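Local coordinates for CCMAN5 (Cellulosimicrobium cellulans, PDB 2XSG), which probably hydrolyses alpha-linked mannose as a family 92 alpha-mannosidase, and helps generate mannose-6-phosphate on the glycans of yeast-made human lysosomal enzymes, at residues Asp14-Thr19 and Tyr52-Ser57; Asp26-Gln31 and Lys38-Thr43; Arg461-Tyr466 and Tyr545-Met550. All blocks are in the same frame, centred on the assembly; numbering follows the deposited sequence.

In the fold
Contacts 1 and 2 belong to the N-terminal domain. Contact 2 holds strand 40-44, pinning a loop alongside residues 38-41, and contact 1 joins the loops on either side of that strand in sequence; the two touch through the G18-D26 backbone bond and the T43-D53 bond. Contact 3 lies across the chain's centre in the catalytic domain, about 37 Å from either of the others, centre to centre, and fastens helix 455-474 to a turn. All three are buried, with F16 and Y54 of contact 1 partly exposed. Their chemistry differs: one backbone bond beside an edge-to-face aromatic pair in contact 1, a single beta bridge in contact 2, and tyrosine packing without cross-segment hydrogen bonds in contact 3.

Contact 1 of 3, residues Asp14-Thr19 and Tyr52-Ser57; sequences DVFVGT and YDYAQS
Two beta-turn loops of the N-terminal domain meet where F16 and T19 lie against Y52 and Y54. One backbone bond joins them: Y54 N gives its hydrogen to T19 O at 2.8 Å, with 157° at the hydrogen, and D53 CA adds a C-H contact to the same T19 O at 3.4 Å. Beside this, the edge of the Y54 ring is turned toward the face of F16 in an offset edge-to-face pair, with centroids 5.7 Å apart and planes at 71°. Y52 OH comes within 3.4 Å of F16 CE1, while its own hydrogen bond goes to E106. Threonine suits position 19 because T19 OG1 gives its hydrogen to F16 O at 2.6 Å and itself lies at the edge of the Y52 ring, near its plane. F16 O takes a second hydrogen from T19 N, which closes the type II turn; G18, with positive phi, fits its third position. D14 and D53 each begin a loop in the same way, OD1 accepting from the backbone N two residues on: F16 N for D14, A55 N for D53, whose OD1 also accepts from G21 N. An Asx turn laid over a type I beta turn, occurring in both partners, characterises this meeting of irregular loops.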
loop_
_atom_site.group_PDB
_atom_site.type_symbol
_atom_site.label_atom_id
_atom_site.label_comp_id
_atom_site.label_asym_id
_atom_site.label_seq_id
_atom_site.Cartn_x
_atom_site.Cartn_y
_atom_site.Cartn_z
ATOM N N ASP A 14 -10.524 3.923 11.910
ATOM C CA ASP A 14 -11.764 3.512 11.268
ATOM C C ASP A 14 -11.440 2.586 10.079
ATOM O O ASP A 14 -11.142 3.066 8.972
ATOM C CB ASP A 14 -12.553 4.753 10.809
ATOM C CG ASP A 14 -13.950 4.419 10.275
ATOM O OD1 ASP A 14 -14.261 3.235 9.976
ATOM O OD2 ASP A 14 -14.738 5.376 10.118
ATOM N N VAL A 15 -11.530 1.271 10.301
ATOM C CA VAL A 15 -11.167 0.300 9.261
ATOM C C VAL A 15 -12.130 0.296 8.059
ATOM O O VAL A 15 -11.898 -0.402 7.079
ATOM C CB VAL A 15 -10.993 -1.152 9.802
ATOM C CG1 VAL A 15 -9.945 -1.220 10.917
ATOM C CG2 VAL A 15 -12.336 -1.746 10.259
ATOM N N PHE A 16 -13.210 1.069 8.136
ATOM C CA PHE A 16 -14.157 1.124 7.026
ATOM C C PHE A 16 -13.850 2.234 6.040
ATOM O O PHE A 16 -14.398 2.264 4.942
ATOM C CB PHE A 16 -15.588 1.227 7.536
ATOM C CG PHE A 16 -16.058 -0.020 8.215
ATOM C CD1 PHE A 16 -16.320 -1.173 7.476
ATOM C CD2 PHE A 16 -16.237 -0.038 9.586
ATOM C CE1 PHE A 16 -16.748 -2.340 8.102
ATOM C CE2 PHE A 16 -16.666 -1.197 10.228
ATOM C CZ PHE A 16 -16.927 -2.348 9.486
ATOM N N VAL A 17 -12.945 3.125 6.421
ATOM C CA VAL A 17 -12.524 4.186 5.527
ATOM C C VAL A 17 -11.903 3.571 4.283
ATOM O O VAL A 17 -10.975 2.763 4.379
ATOM C CB VAL A 17 -11.557 5.160 6.216
ATOM C CG1 VAL A 17 -10.806 6.030 5.164
ATOM C CG2 VAL A 17 -12.348 6.023 7.213
ATOM N N GLY A 18 -12.436 3.949 3.126
ATOM C CA GLY A 18 -11.931 3.446 1.850
ATOM C C GLY A 18 -12.506 2.100 1.387
ATOM O O GLY A 18 -12.032 1.545 0.396
ATOM N N THR A 19 -13.521 1.588 2.086
ATOM C CA THR A 19 -14.110 0.264 1.777
ATOM C C THR A 19 -15.373 0.313 0.892
ATOM O O THR A 19 -15.982 -0.729 0.613
ATOM C CB THR A 19 -14.430 -0.531 3.057
ATOM O OG1 THR A 19 -15.454 0.152 3.802
ATOM C CG2 THR A 19 -13.155 -0.720 3.938
ATOM N N TYR A 52 -14.875 -6.723 -0.298
ATOM C CA TYR A 52 -15.927 -6.056 0.500
ATOM C C TYR A 52 -16.258 -4.669 -0.040
ATOM O O TYR A 52 -15.393 -3.784 -0.095
ATOM C CB TYR A 52 -15.469 -5.954 1.967
ATOM C CG TYR A 52 -16.400 -5.222 2.915
ATOM C CD1 TYR A 52 -16.446 -3.817 2.955
ATOM C CD2 TYR A 52 -17.203 -5.930 3.801
ATOM C CE1 TYR A 52 -17.289 -3.149 3.826
ATOM C CE2 TYR A 52 -18.035 -5.280 4.697
ATOM C CZ TYR A 52 -18.080 -3.886 4.709
ATOM O OH TYR A 52 -18.924 -3.257 5.604
ATOM N N ASP A 53 -17.500 -4.470 -0.466
ATOM C CA ASP A 53 -17.973 -3.129 -0.817
ATOM C C ASP A 53 -18.975 -2.645 0.226
ATOM O O ASP A 53 -20.046 -3.263 0.407
ATOM C CB ASP A 53 -18.583 -3.109 -2.230
ATOM C CG ASP A 53 -19.362 -1.823 -2.530
ATOM O OD1 ASP A 53 -19.171 -0.789 -1.841
ATOM O OD2 ASP A 53 -20.188 -1.854 -3.468
ATOM N N TYR A 54 -18.646 -1.530 0.884
ATOM C CA TYR A 54 -19.488 -0.959 1.977
ATOM C C TYR A 54 -20.954 -0.748 1.563
ATOM O O TYR A 54 -21.869 -0.839 2.403
ATOM C CB TYR A 54 -18.912 0.375 2.495
ATOM C CG TYR A 54 -19.488 0.823 3.841
ATOM C CD1 TYR A 54 -20.629 1.646 3.914
ATOM C CD2 TYR A 54 -18.913 0.389 5.042
ATOM C CE1 TYR A 54 -21.158 2.033 5.169
ATOM C CE2 TYR A 54 -19.441 0.771 6.295
ATOM C CZ TYR A 54 -20.545 1.584 6.342
ATOM O OH TYR A 54 -21.040 1.949 7.569
ATOM N N ALA A 55 -21.168 -0.440 0.285
ATOM C CA ALA A 55 -22.502 -0.116 -0.214
ATOM C C ALA A 55 -23.411 -1.336 -0.295
ATOM O O ALA A 55 -24.624 -1.168 -0.464
ATOM C CB ALA A 55 -22.429 0.585 -1.579
ATOM N N GLN A 56 -22.848 -2.546 -0.153
ATOM C CA GLN A 56 -23.633 -3.786 -0.280
ATOM C C GLN A 56 -24.414 -4.131 0.997
ATOM O O GLN A 56 -24.273 -3.473 2.035
ATOM C CB GLN A 56 -22.752 -4.957 -0.698
ATOM C CG GLN A 56 -21.947 -4.748 -1.962
ATOM C CD GLN A 56 -22.808 -4.591 -3.190
ATOM O OE1 GLN A 56 -23.644 -5.443 -3.490
ATOM N NE2 GLN A 56 -22.587 -3.514 -3.930
ATOM N N SER A 57 -25.258 -5.156 0.911
ATOM C CA SER A 57 -26.112 -5.497 2.040
ATOM C C SER A 57 -26.193 -7.003 2.276
ATOM O O SER A 57 -26.999 -7.467 3.094
ATOM C CB SER A 57 -27.503 -4.888 1.870
ATOM O OG SER A 57 -28.094 -5.313 0.658
#

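Contact 2 of 3, residues Asp26-Gln31 and Lys38-Thr43; sequences DMPAAQ and KVNPRT
A29 and A30 lie directly against V39 and N40, and here the two segments are drawn together most closely. A30 and V39 form a single antiparallel, hydrogen-bonded bridge. V39 N reaches A30 O at 3.0 Å in a nearly straight bond (175°), whereas A30 N meets V39 O, also at 3.0 Å, along a more bent path of 146°. V39 O is approached as well by A29 CA, a C-H contact of 3.3 Å, so one carbonyl faces two successive residues. Alanine suits position 29, where the A29 CB methyl lies 3.5 Å from N40 CB and the CA atoms of A29 and N40 are 3.9 Å apart. Next to them the rings of P28 and P41 touch through their CG atoms at 3.8 Å, two rigid apolar groups that have no backbone hydrogen to satisfy in the buried interior.

Close apolar packing continues at K38. The M27 chain, bent near the sulfur, crosses the lysine chain at about a right angle, with M27 SD 4.0 Å from K38 CE. Methionine and the lysine methylenes suit this place, since flexible chains can pack together while the charged NZ continues to its salt bridge with D68. The loose side is at the other end, where R42 and T43 make no contact with 26-31: R42, partly exposed, turns to N167, and T43 to G46 and D53.

Strand 40-44 pairs along its other edge with strand 58-63, N40 bonding T63 and R42 bonding both S60 and G61. The bridge thus borders the three-strand sheet on the side away from 58-63, and its A30 and V39 side chains pack on V138 of strand 133-140, in the large antiparallel sheet.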
loop_
_atom_site.group_PDB
_atom_site.type_symbol
_atom_site.label_atom_id
_atom_site.label_comp_id
_atom_site.label_asym_id
_atom_site.label_seq_id
_atom_site.Cartn_x
_atom_site.Cartn_y
_atom_site.Cartn_z
ATOM N N ASP A 26 -9.649 -0.483 -0.149
ATOM C CA ASP A 26 -9.164 -1.021 1.115
ATOM C C ASP A 26 -10.187 -1.952 1.760
ATOM O O ASP A 26 -11.351 -2.024 1.334
ATOM C CB ASP A 26 -8.795 0.117 2.067
ATOM C CG ASP A 26 -7.441 0.712 1.753
ATOM O OD1 ASP A 26 -6.494 -0.056 1.384
ATOM O OD2 ASP A 26 -7.322 1.942 1.865
ATOM N N MET A 27 -9.747 -2.661 2.788
ATOM C CA MET A 27 -10.556 -3.711 3.394
ATOM C C MET A 27 -10.819 -3.453 4.883
ATOM O O MET A 27 -9.974 -2.895 5.569
ATOM C CB MET A 27 -9.858 -5.066 3.217
ATOM C CG MET A 27 -8.545 -5.207 3.994
ATOM S SD MET A 27 -7.620 -6.668 3.482
ATOM C CE MET A 27 -6.890 -6.047 1.949
ATOM N N PRO A 28 -11.990 -3.879 5.387
ATOM C CA PRO A 28 -12.206 -3.841 6.830
ATOM C C PRO A 28 -11.648 -5.089 7.544
ATOM O O PRO A 28 -11.847 -5.252 8.745
ATOM C CB PRO A 28 -13.726 -3.816 6.935
ATOM C CG PRO A 28 -14.162 -4.682 5.780
ATOM C CD PRO A 28 -13.169 -4.402 4.665
ATOM N N ALA A 29 -10.945 -5.947 6.804
ATOM C CA ALA A 29 -10.439 -7.244 7.307
ATOM C C ALA A 29 -9.723 -7.190 8.652
ATOM O O ALA A 29 -8.944 -6.259 8.929
ATOM C CB ALA A 29 -9.517 -7.884 6.273
ATOM N N ALA A 30 -9.964 -8.203 9.476
ATOM C CA ALA A 30 -9.205 -8.354 10.715
ATOM C C ALA A 30 -7.763 -8.722 10.357
ATOM O O ALA A 30 -7.523 -9.688 9.623
ATOM C CB ALA A 30 -9.830 -9.421 11.618
ATOM N N GLN A 31 -6.812 -7.923 10.829
ATOM C CA GLN A 31 -5.409 -8.190 10.534
ATOM C C GLN A 31 -4.457 -7.618 11.575
ATOM O O GLN A 31 -4.758 -6.597 12.203
ATOM C CB GLN A 31 -5.037 -7.713 9.116
ATOM C CG GLN A 31 -5.408 -6.269 8.771
ATOM C CD GLN A 31 -5.383 -6.034 7.277
ATOM O OE1 GLN A 31 -5.375 -6.988 6.512
ATOM N NE2 GLN A 31 -5.402 -4.778 6.851
ATOM N N LYS A 38 -5.451 -12.137 6.624
ATOM C CA LYS A 38 -6.302 -10.966 6.436
ATOM C C LYS A 38 -7.705 -11.506 6.322
ATOM O O LYS A 38 -8.093 -11.997 5.256
ATOM C CB LYS A 38 -5.918 -10.205 5.154
ATOM C CG LYS A 38 -4.537 -9.511 5.221
ATOM C CD LYS A 38 -4.205 -8.784 3.921
ATOM C CE LYS A 38 -3.713 -7.374 4.188
ATOM N NZ LYS A 38 -2.344 -7.292 4.693
ATOM N N VAL A 39 -8.457 -11.440 7.426
ATOM C CA VAL A 39 -9.731 -12.143 7.513
ATOM C C VAL A 39 -10.810 -11.140 7.107
ATOM O O VAL A 39 -11.290 -10.348 7.929
ATOM C CB VAL A 39 -9.988 -12.722 8.907
ATOM C CG1 VAL A 39 -11.070 -13.789 8.848
ATOM C CG2 VAL A 39 -8.707 -13.297 9.503
ATOM N N ASN A 40 -11.140 -11.171 5.819
ATOM C CA ASN A 40 -11.989 -10.153 5.190
ATOM C C ASN A 40 -13.371 -10.696 4.915
ATOM O O ASN A 40 -13.498 -11.710 4.215
ATOM C CB ASN A 40 -11.376 -9.685 3.868
ATOM C CG ASN A 40 -11.914 -8.329 3.406
ATOM O OD1 ASN A 40 -12.144 -8.120 2.213
ATOM N ND2 ASN A 40 -12.130 -7.410 4.351
ATOM N N PRO A 41 -14.417 -10.018 5.443
ATOM C CA PRO A 41 -15.759 -10.374 5.028
ATOM C C PRO A 41 -15.868 -10.218 3.515
ATOM O O PRO A 41 -15.168 -9.381 2.953
ATOM C CB PRO A 41 -16.633 -9.307 5.728
ATOM C CG PRO A 41 -15.679 -8.154 6.027
ATOM C CD PRO A 41 -14.410 -8.862 6.363
ATOM N N ARG A 42 -16.722 -11.016 2.868
ATOM C CA ARG A 42 -16.961 -10.898 1.432
ATOM C C ARG A 42 -18.384 -10.482 1.121
ATOM O O ARG A 42 -19.318 -11.229 1.393
ATOM C CB ARG A 42 -16.675 -12.227 0.726
ATOM C CG ARG A 42 -16.524 -12.109 -0.797
ATOM C CD ARG A 42 -15.810 -13.363 -1.343
ATOM N NE ARG A 42 -15.300 -13.204 -2.712
ATOM C CZ ARG A 42 -14.172 -12.571 -3.041
ATOM N NH1 ARG A 42 -13.438 -11.983 -2.105
ATOM N NH2 ARG A 42 -13.793 -12.496 -4.320
ATOM N N THR A 43 -18.566 -9.314 0.521
ATOM C CA THR A 43 -19.928 -8.891 0.176
ATOM C C THR A 43 -20.422 -9.583 -1.097
ATOM O O THR A 43 -19.633 -10.129 -1.864
ATOM C CB THR A 43 -20.092 -7.352 0.062
ATOM O OG1 THR A 43 -19.251 -6.832 -0.970
ATOM C CG2 THR A 43 -19.761 -6.672 1.378
#

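Contact 3 of 3, residues Arg461-Tyr466 and Tyr545-Met550; sequences RGYDQY and YDAYDM
Y466 and Y548 exchange contacts in an unusual, reciprocal way: each places its CB over the face of the other's ring. Y466 CB stands 3.7 Å from the centroid of the Y548 ring, and Y548 CB stands 3.8 Å from the centroid of the Y466 ring, two CH-pi contacts made in opposite directions. The planes are almost parallel, at 6°, but slid so far apart that the rings barely overlap. Y548 has its CG between backbone N and carbonyl carbon, a chi1 of 56° that lays the ring with D546 O over one face and Y466 CB over the other.

Y463 lies between Y548 and Y545, completing an aromatic cluster of four tyrosines. Y548 CD2 lies over its face, 3.7 Å from Y463 CD1, while on the Y545 side Y463 CD2 is 3.8 Å from Y545 CE1, with the two planes at 86°. Y463 CD2 also approaches Y545 O at 3.3 Å. Glycine suits position 462 because a CB there would point at the turn, running into Y548 OH and crowding D546 OD2; its absence lets Y548 OH come within 3.1 Å of G462 C. The turn D546-D549 then leads into helix 550-556, which D549 caps.

No hydrogen bond links the segments, yet three of the four hydroxyls are bonded to backbone: Y548 OH to A488 O, Y463 OH to A682 O and Y466 OH to G683 O. Helix 455-474 and the turn are therefore held to each other by dispersion and CH-pi contacts, while the polar tips of these three buried tyrosines tie them both to surrounding backbone.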
loop_
_atom_site.group_PDB
_atom_site.type_symbol
_atom_site.label_atom_id
_atom_site.label_comp_id
_atom_site.label_asym_id
_atom_site.label_seq_id
_atom_site.Cartn_x
_atom_site.Cartn_y
_atom_site.Cartn_z
ATOM N N ARG A 461 13.705 4.987 -16.288
ATOM C CA ARG A 461 15.035 4.414 -16.267
ATOM C C ARG A 461 16.020 5.386 -15.606
ATOM O O ARG A 461 16.971 4.969 -14.935
ATOM C CB ARG A 461 15.495 4.046 -17.691
ATOM C CG ARG A 461 16.922 3.507 -17.795
ATOM C CD ARG A 461 17.104 2.652 -19.036
ATOM N NE ARG A 461 16.341 1.407 -18.917
ATOM C CZ ARG A 461 15.937 0.651 -19.932
ATOM N NH1 ARG A 461 16.233 0.978 -21.186
ATOM N NH2 ARG A 461 15.231 -0.446 -19.693
ATOM N N GLY A 462 15.797 6.674 -15.810
ATOM C CA GLY A 462 16.653 7.689 -15.217
ATOM C C GLY A 462 16.668 7.547 -13.709
ATOM O O GLY A 462 17.737 7.502 -13.096
ATOM N N TYR A 463 15.480 7.454 -13.108
ATOM C CA TYR A 463 15.382 7.289 -11.662
ATOM C C TYR A 463 15.937 5.913 -11.209
ATOM O O TYR A 463 16.637 5.827 -10.203
ATOM C CB TYR A 463 13.937 7.486 -11.202
ATOM C CG TYR A 463 13.778 8.085 -9.819
ATOM C CD1 TYR A 463 14.717 7.846 -8.805
ATOM C CD2 TYR A 463 12.671 8.875 -9.508
ATOM C CE1 TYR A 463 14.575 8.395 -7.532
ATOM C CE2 TYR A 463 12.513 9.422 -8.215
ATOM C CZ TYR A 463 13.472 9.171 -7.238
ATOM O OH TYR A 463 13.339 9.701 -5.964
ATOM N N ASP A 464 15.634 4.855 -11.958
ATOM C CA ASP A 464 16.189 3.527 -11.673
ATOM C C ASP A 464 17.700 3.535 -11.656
ATOM O O ASP A 464 18.308 2.927 -10.769
ATOM C CB ASP A 464 15.731 2.508 -12.710
ATOM C CG ASP A 464 14.320 2.014 -12.460
ATOM O OD1 ASP A 464 13.827 2.131 -11.309
ATOM O OD2 ASP A 464 13.714 1.502 -13.415
ATOM N N GLN A 465 18.294 4.215 -12.643
ATOM C CA GLN A 465 19.747 4.279 -12.773
ATOM C C GLN A 465 20.392 5.126 -11.681
ATOM O O GLN A 465 21.464 4.754 -11.153
ATOM C CB GLN A 465 20.162 4.758 -14.163
ATOM C CG GLN A 465 19.880 3.763 -15.280
ATOM C CD GLN A 465 20.254 4.326 -16.645
ATOM O OE1 GLN A 465 20.033 5.498 -16.908
ATOM N NE2 GLN A 465 20.849 3.496 -17.503
ATOM N N TYR A 466 19.746 6.232 -11.315
ATOM C CA TYR A 466 20.176 6.941 -10.115
ATOM C C TYR A 466 20.253 5.969 -8.916
ATOM O O TYR A 466 21.254 5.931 -8.207
ATOM C CB TYR A 466 19.296 8.177 -9.768
ATOM C CG TYR A 466 19.564 8.642 -8.347
ATOM C CD1 TYR A 466 20.749 9.312 -8.019
ATOM C CD2 TYR A 466 18.670 8.334 -7.314
ATOM C CE1 TYR A 466 21.023 9.689 -6.693
ATOM C CE2 TYR A 466 18.928 8.704 -5.999
ATOM C CZ TYR A 466 20.101 9.379 -5.693
ATOM O OH TYR A 466 20.345 9.741 -4.395
ATOM N N TYR A 545 9.372 13.842 -12.785
ATOM C CA TYR A 545 9.678 12.480 -12.330
ATOM C C TYR A 545 11.085 12.280 -11.780
ATOM O O TYR A 545 11.282 11.563 -10.776
ATOM C CB TYR A 545 9.397 11.439 -13.421
ATOM C CG TYR A 545 9.240 10.030 -12.890
ATOM C CD1 TYR A 545 10.344 9.180 -12.750
ATOM C CD2 TYR A 545 7.985 9.538 -12.534
ATOM C CE1 TYR A 545 10.194 7.876 -12.267
ATOM C CE2 TYR A 545 7.826 8.227 -12.052
ATOM C CZ TYR A 545 8.928 7.415 -11.915
ATOM O OH TYR A 545 8.755 6.133 -11.435
ATOM N N ASP A 546 12.063 12.912 -12.425
ATOM C CA ASP A 546 13.447 12.662 -12.066
ATOM C C ASP A 546 13.830 13.482 -10.841
ATOM O O ASP A 546 14.617 14.436 -10.904
ATOM C CB ASP A 546 14.363 12.832 -13.296
ATOM C CG ASP A 546 14.177 11.701 -14.297
ATOM O OD1 ASP A 546 13.709 10.614 -13.870
ATOM O OD2 ASP A 546 14.486 11.880 -15.488
ATOM N N ALA A 547 13.209 13.095 -9.719
ATOM C CA ALA A 547 13.228 13.876 -8.496
ATOM C C ALA A 547 14.577 13.888 -7.769
ATOM O O ALA A 547 14.728 14.586 -6.758
ATOM C CB ALA A 547 12.104 13.417 -7.550
ATOM N N TYR A 548 15.533 13.130 -8.305
ATOM C CA TYR A 548 16.916 13.085 -7.830
ATOM C C TYR A 548 17.771 14.215 -8.414
ATOM O O TYR A 548 18.965 14.317 -8.109
ATOM C CB TYR A 548 17.544 11.728 -8.186
ATOM C CG TYR A 548 17.481 11.408 -9.671
ATOM C CD1 TYR A 548 18.552 11.678 -10.512
ATOM C CD2 TYR A 548 16.330 10.847 -10.229
ATOM C CE1 TYR A 548 18.479 11.408 -11.876
ATOM C CE2 TYR A 548 16.248 10.575 -11.567
ATOM C CZ TYR A 548 17.326 10.843 -12.389
ATOM O OH TYR A 548 17.209 10.567 -13.726
ATOM N N ASP A 549 17.173 15.049 -9.267
ATOM C CA ASP A 549 17.907 16.160 -9.885
ATOM C C ASP A 549 17.035 17.342 -10.325
ATOM O O ASP A 549 16.968 17.698 -11.519
ATOM C CB ASP A 549 18.774 15.664 -11.053
ATOM C CG ASP A 549 20.102 16.410 -11.143
ATOM O OD1 ASP A 549 20.178 17.569 -10.673
ATOM O OD2 ASP A 549 21.063 15.842 -11.691
ATOM N N MET A 550 16.400 17.952 -9.332
ATOM C CA MET A 550 15.641 19.173 -9.494
ATOM C C MET A 550 16.514 20.301 -10.008
ATOM O O MET A 550 16.037 21.130 -10.751
ATOM C CB MET A 550 14.970 19.577 -8.169
ATOM C CG MET A 550 13.721 18.736 -7.805
ATOM S SD MET A 550 12.415 18.907 -9.034
ATOM C CE MET A 550 11.900 20.604 -8.756
#